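Local coordinates for SidF, inhibitor of growth family, member 3 (Legionella pneumophila subsp. pneumophila, PDB 4FYE), which is a phosphoinositide phosphatase that probably removes the 3-phosphate of phosphatidylinositol 3,4,5-trisphosphate and related lipids, at residues A[361-369]-A[422-433]. The protein carries 1 engineered substitution. Sequence-based numbering, arbitrary orientation.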
ATOM      1  N   VAL A 361       9.319  -1.471   3.740  1.00 38.59           N
ATOM      2  CA  VAL A 361      10.344  -0.646   3.144  1.00 42.56           C
ATOM      3  C   VAL A 361      10.977   0.419   4.127  1.00 43.07           C
ATOM      4  O   VAL A 361      11.740   1.263   3.758  1.00 45.60           O
ATOM      5  CB  VAL A 361       9.708  -0.135   1.837  1.00 43.55           C
ATOM      6  CG1 VAL A 361       9.453   1.331   1.845  1.00 39.85           C
ATOM      7  CG2 VAL A 361      10.386  -0.706   0.606  1.00 46.72           C
ATOM      8  N   VAL A 362      10.631   0.309   5.396  1.00 47.57           N
ATOM      9  CA  VAL A 362      11.269   0.886   6.615  1.00 45.47           C
ATOM     10  C   VAL A 362      12.736   0.415   6.811  1.00 44.38           C
ATOM     11  O   VAL A 362      13.172  -0.501   6.184  1.00 47.13           O
ATOM     12  CB  VAL A 362      10.347   0.356   7.744  1.00 49.60           C
ATOM     13  CG1 VAL A 362      11.072  -0.372   8.862  1.00 56.30           C
ATOM     14  CG2 VAL A 362       9.211   1.311   8.140  1.00 43.39           C
ATOM     15  N   THR A 363      13.560   1.092   7.599  1.00 46.97           N
ATOM     16  CA  THR A 363      14.841   0.490   7.942  1.00 45.20           C
ATOM     17  C   THR A 363      14.846   0.044   9.429  1.00 47.07           C
ATOM     18  O   THR A 363      15.128   0.806  10.370  1.00 47.59           O
ATOM     19  CB  THR A 363      16.131   1.127   7.282  1.00 47.59           C
ATOM     20  OG1 THR A 363      17.351   0.911   8.062  1.00 46.65           O
ATOM     21  CG2 THR A 363      16.002   2.468   6.942  1.00 37.07           C
ATOM     22  N   ALA A 364      14.453  -1.213   9.585  1.00 46.34           N
ATOM     23  CA  ALA A 364      14.236  -1.840  10.857  1.00 45.36           C
ATOM     24  C   ALA A 364      15.399  -1.676  11.775  1.00 46.86           C
ATOM     25  O   ALA A 364      15.199  -1.591  12.998  1.00 53.40           O
ATOM     26  CB  ALA A 364      13.996  -3.305  10.634  1.00 50.38           C
ATOM     27  N   GLY A 365      16.627  -1.639  11.247  1.00 44.61           N
ATOM     28  CA  GLY A 365      17.787  -1.526  12.190  1.00 46.56           C
ATOM     29  C   GLY A 365      18.257  -0.151  12.639  1.00 45.12           C
ATOM     30  O   GLY A 365      19.174  -0.059  13.404  1.00 47.98           O
ATOM     31  N   GLN A 366      17.659   0.913  12.109  1.00 42.86           N
ATOM     32  CA  GLN A 366      18.145   2.297  12.252  1.00 43.20           C
ATOM     33  C   GLN A 366      18.277   2.729  13.687  1.00 47.96           C
ATOM     34  O   GLN A 366      17.429   2.448  14.494  1.00 46.58           O
ATOM     35  CB  GLN A 366      17.158   3.226  11.608  1.00 44.68           C
ATOM     36  CG  GLN A 366      17.735   4.540  11.175  1.00 45.35           C
ATOM     37  CD  GLN A 366      16.756   5.375  10.418  1.00 44.79           C
ATOM     38  OE1 GLN A 366      16.629   6.565  10.698  1.00 51.74           O
ATOM     39  NE2 GLN A 366      16.078   4.781   9.423  1.00 39.92           N
ATOM     40  N   ARG A 367      19.321   3.480  14.011  1.00 53.24           N
ATOM     41  CA  ARG A 367      19.600   3.796  15.401  1.00 58.92           C
ATOM     42  C   ARG A 367      19.433   5.242  15.817  1.00 61.97           C
ATOM     43  O   ARG A 367      19.494   5.567  17.004  1.00 76.55           O
ATOM     44  CB  ARG A 367      21.014   3.302  15.779  1.00 62.69           C
ATOM     45  CG  ARG A 367      21.025   1.800  15.897  1.00 65.88           C
ATOM     46  CD  ARG A 367      22.086   1.334  16.819  1.00 74.45           C
ATOM     47  NE  ARG A 367      21.835  -0.031  17.243  1.00 77.45           N
ATOM     48  CZ  ARG A 367      22.682  -1.035  17.037  1.00 82.03           C
ATOM     49  NH1 ARG A 367      23.837  -0.827  16.385  1.00 82.80           N
ATOM     50  NH2 ARG A 367      22.358  -2.246  17.467  1.00 80.24           N
ATOM     51  N   VAL A 368      19.305   6.123  14.857  1.00 56.46           N
ATOM     52  CA  VAL A 368      18.985   7.480  15.174  1.00 58.72           C
ATOM     53  C   VAL A 368      17.731   7.858  14.394  1.00 56.89           C
ATOM     54  O   VAL A 368      17.503   7.304  13.317  1.00 53.18           O
ATOM     55  CB  VAL A 368      20.113   8.447  14.800  1.00 56.36           C
ATOM     56  CG1 VAL A 368      21.303   8.194  15.720  1.00 63.02           C
ATOM     57  CG2 VAL A 368      20.445   8.355  13.324  1.00 48.10           C
ATOM     58  N   ALA A 369      16.936   8.781  14.947  1.00 56.78           N
ATOM     59  CA  ALA A 369      15.660   9.180  14.341  1.00 60.90           C
ATOM     60  C   ALA A 369      14.890   7.894  14.037  1.00 58.36           C
ATOM     61  O   ALA A 369      14.231   7.766  12.989  1.00 56.86           O
ATOM     62  CB  ALA A 369      15.909   9.983  13.055  1.00 56.08           C
ATOM     63  N   PHE A 422      19.732   5.050   5.568  1.00 43.12           N
ATOM     64  CA  PHE A 422      20.273   4.080   6.479  1.00 44.03           C
ATOM     65  C   PHE A 422      20.129   2.652   6.015  1.00 44.12           C
ATOM     66  O   PHE A 422      20.530   1.783   6.724  1.00 47.31           O
ATOM     67  CB  PHE A 422      19.761   4.298   7.920  1.00 46.22           C
ATOM     68  CG  PHE A 422      19.971   5.742   8.451  1.00 47.28           C
ATOM     69  CD1 PHE A 422      21.130   6.086   9.146  1.00 49.74           C
ATOM     70  CD2 PHE A 422      18.981   6.739   8.288  1.00 43.95           C
ATOM     71  CE1 PHE A 422      21.325   7.401   9.636  1.00 51.46           C
ATOM     72  CE2 PHE A 422      19.155   8.030   8.783  1.00 46.18           C
ATOM     73  CZ  PHE A 422      20.331   8.373   9.442  1.00 52.92           C
ATOM     74  N   ARG A 423      19.663   2.417   4.788  1.00 42.62           N
ATOM     75  CA  ARG A 423      19.245   1.072   4.344  1.00 46.39           C
ATOM     76  C   ARG A 423      20.341  -0.004   4.453  1.00 48.51           C
ATOM     77  O   ARG A 423      20.048  -1.183   4.623  1.00 51.32           O
ATOM     78  CB  ARG A 423      18.641   1.126   2.890  1.00 48.35           C
ATOM     79  CG  ARG A 423      19.692   1.073   1.755  1.00 49.97           C
ATOM     80  CD  ARG A 423      19.172   1.475   0.371  1.00 47.79           C
ATOM     81  NE  ARG A 423      19.342   2.869   0.504  1.00 56.25           N
ATOM     82  CZ  ARG A 423      20.232   3.653  -0.071  1.00 48.32           C
ATOM     83  NH1 ARG A 423      21.072   3.306  -1.086  1.00 39.35           N
ATOM     84  NH2 ARG A 423      20.158   4.867   0.384  1.00 47.09           N
ATOM     85  N   GLN A 424      21.606   0.387   4.341  1.00 49.98           N
ATOM     86  CA  GLN A 424      22.706  -0.601   4.354  1.00 49.87           C
ATOM     87  C   GLN A 424      23.993   0.105   4.608  1.00 50.73           C
ATOM     88  O   GLN A 424      24.749   0.431   3.705  1.00 52.39           O
ATOM     89  CB  GLN A 424      22.827  -1.416   3.069  1.00 51.16           C
ATOM     90  CG  GLN A 424      23.758  -2.675   3.232  1.00 52.78           C
ATOM     91  CD  GLN A 424      23.048  -3.814   3.994  1.00 56.22           C
ATOM     92  OE1 GLN A 424      21.943  -3.624   4.467  1.00 53.27           O
ATOM     93  NE2 GLN A 424      23.678  -4.977   4.114  1.00 56.96           N
ATOM     94  N   VAL A 425      24.216   0.355   5.869  1.00 50.59           N
ATOM     95  CA  VAL A 425      25.337   1.135   6.391  1.00 51.11           C
ATOM     96  C   VAL A 425      26.636   0.275   6.345  1.00 54.85           C
ATOM     97  O   VAL A 425      26.585  -0.957   6.335  1.00 51.85           O
ATOM     98  CB  VAL A 425      24.834   1.378   7.818  1.00 56.03           C
ATOM     99  CG1 VAL A 425      25.639   0.676   8.962  1.00 50.49           C
ATOM    100  CG2 VAL A 425      24.257   2.766   7.980  1.00 46.06           C
ATOM    101  N   GLY A 426      27.807   0.912   6.271  1.00 58.02           N
ATOM    102  CA  GLY A 426      29.079   0.180   6.148  1.00 62.20           C
ATOM    103  C   GLY A 426      29.432  -0.694   7.367  1.00 66.61           C
ATOM    104  O   GLY A 426      28.696  -0.698   8.370  1.00 62.51           O
ATOM    105  N   ALA A 427      30.547  -1.431   7.287  1.00 66.55           N
ATOM    106  CA  ALA A 427      30.998  -2.227   8.427  1.00 69.40           C
ATOM    107  C   ALA A 427      31.174  -1.274   9.595  1.00 70.95           C
ATOM    108  O   ALA A 427      31.778  -0.177   9.459  1.00 67.53           O
ATOM    109  CB  ALA A 427      32.329  -2.948   8.135  1.00 68.89           C
ATOM    110  N   LEU A 428      30.616  -1.678  10.734  1.00 70.56           N
ATOM    111  CA  LEU A 428      31.001  -1.080  12.028  1.00 73.10           C
ATOM    112  C   LEU A 428      30.350   0.278  12.281  1.00 66.80           C
ATOM    113  O   LEU A 428      30.560   0.906  13.296  1.00 68.98           O
ATOM    114  CB  LEU A 428      32.539  -0.974  12.160  1.00 71.06           C
ATOM    115  CG  LEU A 428      33.355  -2.297  12.189  1.00 81.34           C
ATOM    116  CD1 LEU A 428      34.872  -2.029  12.348  1.00 75.94           C
ATOM    117  CD2 LEU A 428      32.880  -3.330  13.223  1.00 74.75           C
ATOM    118  N   ASN A 429      29.583   0.733  11.328  1.00 62.60           N
ATOM    119  CA  ASN A 429      28.879   1.989  11.461  1.00 63.12           C
ATOM    120  C   ASN A 429      27.797   1.883  12.543  1.00 61.73           C
ATOM    121  O   ASN A 429      26.918   1.058  12.460  1.00 63.26           O
ATOM    122  CB  ASN A 429      28.276   2.383  10.119  1.00 55.19           C
ATOM    123  CG  ASN A 429      27.866   3.835  10.086  1.00 55.68           C
ATOM    124  OD1 ASN A 429      28.169   4.550   9.135  1.00 57.27           O
ATOM    125  ND2 ASN A 429      27.205   4.286  11.132  1.00 52.52           N
ATOM    126  N   PRO A 430      27.877   2.709  13.580  1.00 62.80           N
ATOM    127  CA  PRO A 430      26.914   2.475  14.656  1.00 61.02           C
ATOM    128  C   PRO A 430      25.538   3.033  14.326  1.00 60.09           C
ATOM    129  O   PRO A 430      24.655   2.891  15.142  1.00 62.43           O
ATOM    130  CB  PRO A 430      27.515   3.274  15.815  1.00 61.86           C
ATOM    131  CG  PRO A 430      28.209   4.391  15.112  1.00 59.68           C
ATOM    132  CD  PRO A 430      28.860   3.742  13.939  1.00 58.81           C
ATOM    133  N   LEU A 431      25.337   3.680  13.173  1.00 55.07           N
ATOM    134  CA  LEU A 431      24.035   4.308  12.930  1.00 52.72           C
ATOM    135  C   LEU A 431      22.936   3.350  12.556  1.00 51.00           C
ATOM    136  O   LEU A 431      21.835   3.740  12.416  1.00 50.26           O
ATOM    137  CB  LEU A 431      24.092   5.390  11.852  1.00 50.12           C
ATOM    138  CG  LEU A 431      25.025   6.528  12.177  1.00 51.77           C
ATOM    139  CD1 LEU A 431      25.095   7.415  10.968  1.00 45.06           C
ATOM    140  CD2 LEU A 431      24.610   7.261  13.451  1.00 52.16           C
ATOM    141  N   SER A 432      23.222   2.089  12.374  1.00 52.94           N
ATOM    142  CA  SER A 432      22.128   1.196  12.030  1.00 56.51           C
ATOM    143  C   SER A 432      22.691  -0.214  12.106  1.00 60.04           C
ATOM    144  O   SER A 432      23.897  -0.398  12.151  1.00 60.17           O
ATOM    145  CB  SER A 432      21.577   1.551  10.629  1.00 49.41           C
ATOM    146  OG  SER A 432      20.527   0.702  10.238  1.00 43.47           O
ATOM    147  N   ASP A 433      21.811  -1.192  12.157  1.00 60.18           N
ATOM    148  CA  ASP A 433      22.220  -2.545  12.335  1.00 58.17           C
ATOM    149  C   ASP A 433      21.547  -3.244  11.130  1.00 59.08           C
ATOM    150  O   ASP A 433      20.357  -3.471  11.145  1.00 54.31           O
ATOM    151  CB  ASP A 433      21.673  -3.006  13.671  1.00 58.64           C
ATOM    152  CG  ASP A 433      21.933  -4.494  13.949  1.00 69.61           C
ATOM    153  OD1 ASP A 433      22.630  -5.204  13.173  1.00 74.73           O
ATOM    154  OD2 ASP A 433      21.448  -4.964  14.995  1.00 71.15           O
TER
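Q366 meets F422 through a long, straight side chain: its CG is anti to the backbone N (chi1 -156°), and the chain stays extended beyond it. The CB of Q366 starts away from 422-433, yet this course returns the end of the side chain to the aromatic ring. The two side chains cross at about a right angle, with amide and ring planes only 21° apart. Q366 CG makes an off-centre CH-pi contact, 4.1 Å from the F422 ring centroid. Q366 CD is 3.4 Å from F422 CD2. The amide also has a weak hydrogen bond from Q366 NE2 to N420. Further along the ring, V368 CG2 packs 3.9 Å from F422 CZ. V368 CG1 touches L431 CD2.

Two backbone hydrogen bonds join the loops. D433 N donates to G365 O at 3.1 Å, and R367 N donates to L431 O at 3.0 Å. Between them, S432 OG sits over the G365-Q366 peptide, 3.4 Å from G365 C. R367 reaches across P430 and S432 to D433. D433 CB lies over one face of the R367 guanidinium, toward the rim. The salt bridge from R367 NH2 to D433 OD2 is long, 3.8 Å, and the oxygen is well out of the guanidinium plane. The attraction is therefore one of charge alone. D433 OD1 is hydrogen-bonded to S435.

Residues 361-369 link strand 353-360 to helix 373-387, whereas 422-433 lead from strand 402-416 to helix 438-458. The contact thus joins the loops following two adjacent parallel strands of the four-stranded sheet. The V361 backbone is hydrogen-bonded to that of G645, at the end of strand 641-645. V361 and V362 touch R652 of helix 652-668, beside what is probably the P-loop of a CX5R phosphatase.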